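Long-range contact in RNA-dependent RNA Polymerase (PDB 6TZ0), which synthesises RNA on an RNA template, transcribing the double-stranded genome of a cytoplasmic polyhedrosis virus conservatively and probably also replicating it: residues Glu775-Ala786 with Leu837-Tyr848. Residues are numbered along the deposited sequence; the frame is centred on the assembly and turned at random.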
# COMPACT_ATOMS: atom_id res chain seq x y z
N GLU A 775 34.19 0.72 10.98
CA GLU A 775 35.32 1.30 10.25
C GLU A 775 35.56 0.59 8.92
O GLU A 775 35.84 1.24 7.90
CB GLU A 775 36.57 1.25 11.14
CG GLU A 775 37.81 1.85 10.51
CD GLU A 775 37.71 3.35 10.29
OE1 GLU A 775 36.99 4.02 11.07
OE2 GLU A 775 38.33 3.85 9.34
N GLY A 776 35.44 -0.74 8.91
CA GLY A 776 35.51 -1.47 7.66
C GLY A 776 34.35 -1.16 6.74
O GLY A 776 34.50 -1.17 5.51
N LEU A 777 33.20 -0.84 7.31
CA LEU A 777 32.07 -0.36 6.53
C LEU A 777 32.34 1.02 5.94
O LEU A 777 31.89 1.32 4.83
CB LEU A 777 30.82 -0.39 7.42
CG LEU A 777 29.43 -0.02 6.94
CD1 LEU A 777 28.45 -0.97 7.55
CD2 LEU A 777 29.14 1.34 7.48
N LYS A 778 33.10 1.85 6.65
CA LYS A 778 33.51 3.13 6.08
C LYS A 778 34.47 2.93 4.91
O LYS A 778 34.37 3.63 3.89
CB LYS A 778 34.15 4.03 7.14
CG LYS A 778 34.43 5.45 6.64
CD LYS A 778 34.74 6.42 7.77
CE LYS A 778 36.17 6.35 8.24
NZ LYS A 778 37.07 7.02 7.26
N MET A 779 35.38 1.97 5.03
CA MET A 779 36.29 1.68 3.92
C MET A 779 35.55 1.09 2.72
O MET A 779 35.86 1.41 1.57
CB MET A 779 37.40 0.73 4.38
CG MET A 779 38.47 0.51 3.34
SD MET A 779 39.87 -0.42 3.97
CE MET A 779 40.62 0.82 5.00
N LEU A 780 34.53 0.26 2.98
CA LEU A 780 33.74 -0.32 1.91
C LEU A 780 32.94 0.74 1.17
O LEU A 780 32.86 0.71 -0.07
CB LEU A 780 32.81 -1.39 2.49
CG LEU A 780 31.95 -2.18 1.53
CD1 LEU A 780 32.83 -2.96 0.59
CD2 LEU A 780 31.08 -3.11 2.31
N GLY A 781 32.36 1.69 1.90
CA GLY A 781 31.67 2.79 1.24
C GLY A 781 32.61 3.72 0.48
O GLY A 781 32.23 4.23 -0.58
N PHE A 782 33.82 3.93 0.99
CA PHE A 782 34.82 4.70 0.26
C PHE A 782 35.19 4.04 -1.06
O PHE A 782 35.31 4.71 -2.08
CB PHE A 782 36.07 4.92 1.10
CG PHE A 782 37.22 5.53 0.34
CD1 PHE A 782 37.19 6.86 -0.04
CD2 PHE A 782 38.33 4.77 0.02
CE1 PHE A 782 38.25 7.41 -0.74
CE2 PHE A 782 39.38 5.31 -0.68
CZ PHE A 782 39.34 6.63 -1.05
N PHE A 783 35.36 2.72 -1.06
CA PHE A 783 35.73 2.07 -2.32
C PHE A 783 34.55 1.93 -3.27
O PHE A 783 34.75 1.94 -4.49
CB PHE A 783 36.38 0.72 -2.07
CG PHE A 783 37.82 0.84 -1.70
CD1 PHE A 783 38.74 1.22 -2.65
CD2 PHE A 783 38.25 0.56 -0.42
CE1 PHE A 783 40.07 1.34 -2.34
CE2 PHE A 783 39.58 0.67 -0.11
CZ PHE A 783 40.49 1.06 -1.06
N CYS A 784 33.32 1.83 -2.77
CA CYS A 784 32.21 1.80 -3.72
C CYS A 784 31.90 3.19 -4.25
O CYS A 784 31.22 3.33 -5.27
CB CYS A 784 30.95 1.18 -3.10
SG CYS A 784 30.07 2.23 -1.97
N GLY A 785 32.38 4.24 -3.57
CA GLY A 785 32.36 5.55 -4.18
C GLY A 785 33.52 5.79 -5.12
O GLY A 785 33.41 6.54 -6.09
N ALA A 786 34.67 5.16 -4.84
CA ALA A 786 35.86 5.35 -5.65
C ALA A 786 35.86 4.53 -6.93
O ALA A 786 36.56 4.90 -7.88
CB ALA A 786 37.11 4.99 -4.84
N LEU A 837 34.43 13.21 -3.19
CA LEU A 837 33.71 12.41 -2.21
C LEU A 837 33.51 13.13 -0.88
O LEU A 837 32.62 12.75 -0.12
CB LEU A 837 34.44 11.10 -1.96
CG LEU A 837 34.46 10.06 -3.07
CD1 LEU A 837 35.38 8.91 -2.71
CD2 LEU A 837 33.07 9.55 -3.30
N PHE A 838 34.29 14.16 -0.59
CA PHE A 838 34.31 14.71 0.76
C PHE A 838 33.85 16.15 0.80
O PHE A 838 34.22 16.89 1.72
CB PHE A 838 35.72 14.58 1.33
CG PHE A 838 36.32 13.22 1.14
CD1 PHE A 838 35.88 12.14 1.86
CD2 PHE A 838 37.35 13.03 0.23
CE1 PHE A 838 36.43 10.89 1.68
CE2 PHE A 838 37.91 11.79 0.05
CZ PHE A 838 37.45 10.71 0.78
N MET A 839 33.05 16.58 -0.16
CA MET A 839 32.78 17.99 -0.35
C MET A 839 31.34 18.36 -0.05
O MET A 839 30.45 17.51 -0.08
CB MET A 839 33.14 18.40 -1.78
CG MET A 839 34.64 18.57 -2.00
SD MET A 839 35.30 20.01 -1.13
CE MET A 839 36.09 19.29 0.32
N PRO A 840 31.09 19.63 0.30
CA PRO A 840 29.70 20.11 0.36
C PRO A 840 29.07 20.06 -1.02
O PRO A 840 29.65 20.53 -2.00
CB PRO A 840 29.86 21.56 0.85
CG PRO A 840 31.14 21.57 1.54
CD PRO A 840 32.03 20.63 0.82
N ARG A 841 27.88 19.45 -1.08
CA ARG A 841 27.12 19.11 -2.28
C ARG A 841 27.87 18.17 -3.22
O ARG A 841 27.47 18.01 -4.37
CB ARG A 841 26.67 20.37 -3.04
CG ARG A 841 25.71 21.24 -2.26
CD ARG A 841 25.41 22.52 -3.00
NE ARG A 841 24.71 22.27 -4.26
CZ ARG A 841 23.39 22.16 -4.37
NH1 ARG A 841 22.84 21.93 -5.56
NH2 ARG A 841 22.62 22.28 -3.30
N GLY A 842 28.93 17.52 -2.74
CA GLY A 842 29.63 16.52 -3.51
C GLY A 842 29.25 15.14 -3.02
O GLY A 842 28.10 14.72 -3.18
N GLY A 843 30.19 14.44 -2.41
CA GLY A 843 29.88 13.13 -1.89
C GLY A 843 29.39 13.17 -0.46
O GLY A 843 28.54 12.36 -0.08
N GLU A 844 29.91 14.13 0.32
CA GLU A 844 29.64 14.30 1.75
C GLU A 844 29.94 13.02 2.53
O GLU A 844 29.16 12.57 3.37
CB GLU A 844 28.20 14.76 2.00
CG GLU A 844 27.90 16.15 1.50
CD GLU A 844 26.47 16.56 1.78
OE1 GLU A 844 25.70 15.72 2.30
OE2 GLU A 844 26.11 17.72 1.48
N TYR A 845 31.09 12.45 2.25
CA TYR A 845 31.47 11.20 2.87
C TYR A 845 32.53 11.45 3.94
O TYR A 845 33.30 12.40 3.82
CB TYR A 845 31.99 10.23 1.79
CG TYR A 845 32.14 8.82 2.24
CD1 TYR A 845 31.03 8.01 2.39
CD2 TYR A 845 33.39 8.29 2.53
CE1 TYR A 845 31.15 6.72 2.81
CE2 TYR A 845 33.52 6.99 2.95
CZ TYR A 845 32.39 6.22 3.08
OH TYR A 845 32.50 4.93 3.51
N PRO A 846 32.56 10.65 5.01
CA PRO A 846 33.59 10.83 6.04
C PRO A 846 34.99 10.53 5.52
O PRO A 846 35.22 9.54 4.82
CB PRO A 846 33.18 9.84 7.13
CG PRO A 846 31.73 9.69 6.95
CD PRO A 846 31.49 9.76 5.49
N ALA A 847 35.93 11.39 5.89
CA ALA A 847 37.26 11.39 5.30
C ALA A 847 38.30 10.75 6.21
O ALA A 847 38.12 10.62 7.42
CB ALA A 847 37.69 12.82 4.96
N TYR A 848 39.39 10.34 5.59
CA TYR A 848 40.58 9.83 6.26
C TYR A 848 41.52 10.99 6.57
O TYR A 848 41.31 12.10 6.08
CB TYR A 848 41.24 8.77 5.37
CG TYR A 848 40.48 7.47 5.31
CD1 TYR A 848 40.70 6.48 6.26
CD2 TYR A 848 39.53 7.24 4.32
CE1 TYR A 848 40.01 5.30 6.22
CE2 TYR A 848 38.84 6.06 4.27
CZ TYR A 848 39.08 5.09 5.22
OH TYR A 848 38.40 3.91 5.18
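In a buried contact between helix 774-786 and the loop segment 837-848, Lys778 and Phe782, one helical turn apart, meet Tyr845 and Tyr848. Lys778 bends at its last two torsions, which brings its ammonium group over the face of Tyr848: NZ lies 3.4 Å from the ring centroid, a cation-pi contact 11° off the ring normal. Asp860 forms a salt bridge with the same NZ, which thus has both a ring and a carboxylate as partners; Glu775 OE2 lies at the long distance of 4.0 Å from Lys778 NZ. Nearer the backbone, CD of Lys778 packs on CB of Pro846 at 3.8 Å. The hydroxyl of Tyr845 gives a hydrogen bond to Lys778 O, a carbonyl already taken by Phe782 N within the helix; it is modelled very short (Tyr845 OH to Lys778 O 2.3 Å), and its exact length is doubtful. Gly781, having no side chain, lets this tyrosine come close to the helix backbone. Tyr848 turns an edge to the face of Phe782, with ring planes 73° apart, and its OH rests beside CB of Met779. The Phe782 ring also meets the loop's other limb, CE1 lying 3.7 Å from CZ of Phe838 and 3.8 Å from CD1 of Leu837. Tyr845 N bonds to Leu837 O, tying the two limbs together. Helix 145-160 packs along another side of helix 774-786, and helix 754-766 reaches both segments. A cation-pi contact and a T-shaped (edge-to-face) pair, sharing Tyr848, thus join helix 774-786 to the loop between strands 827-831 and 867-868.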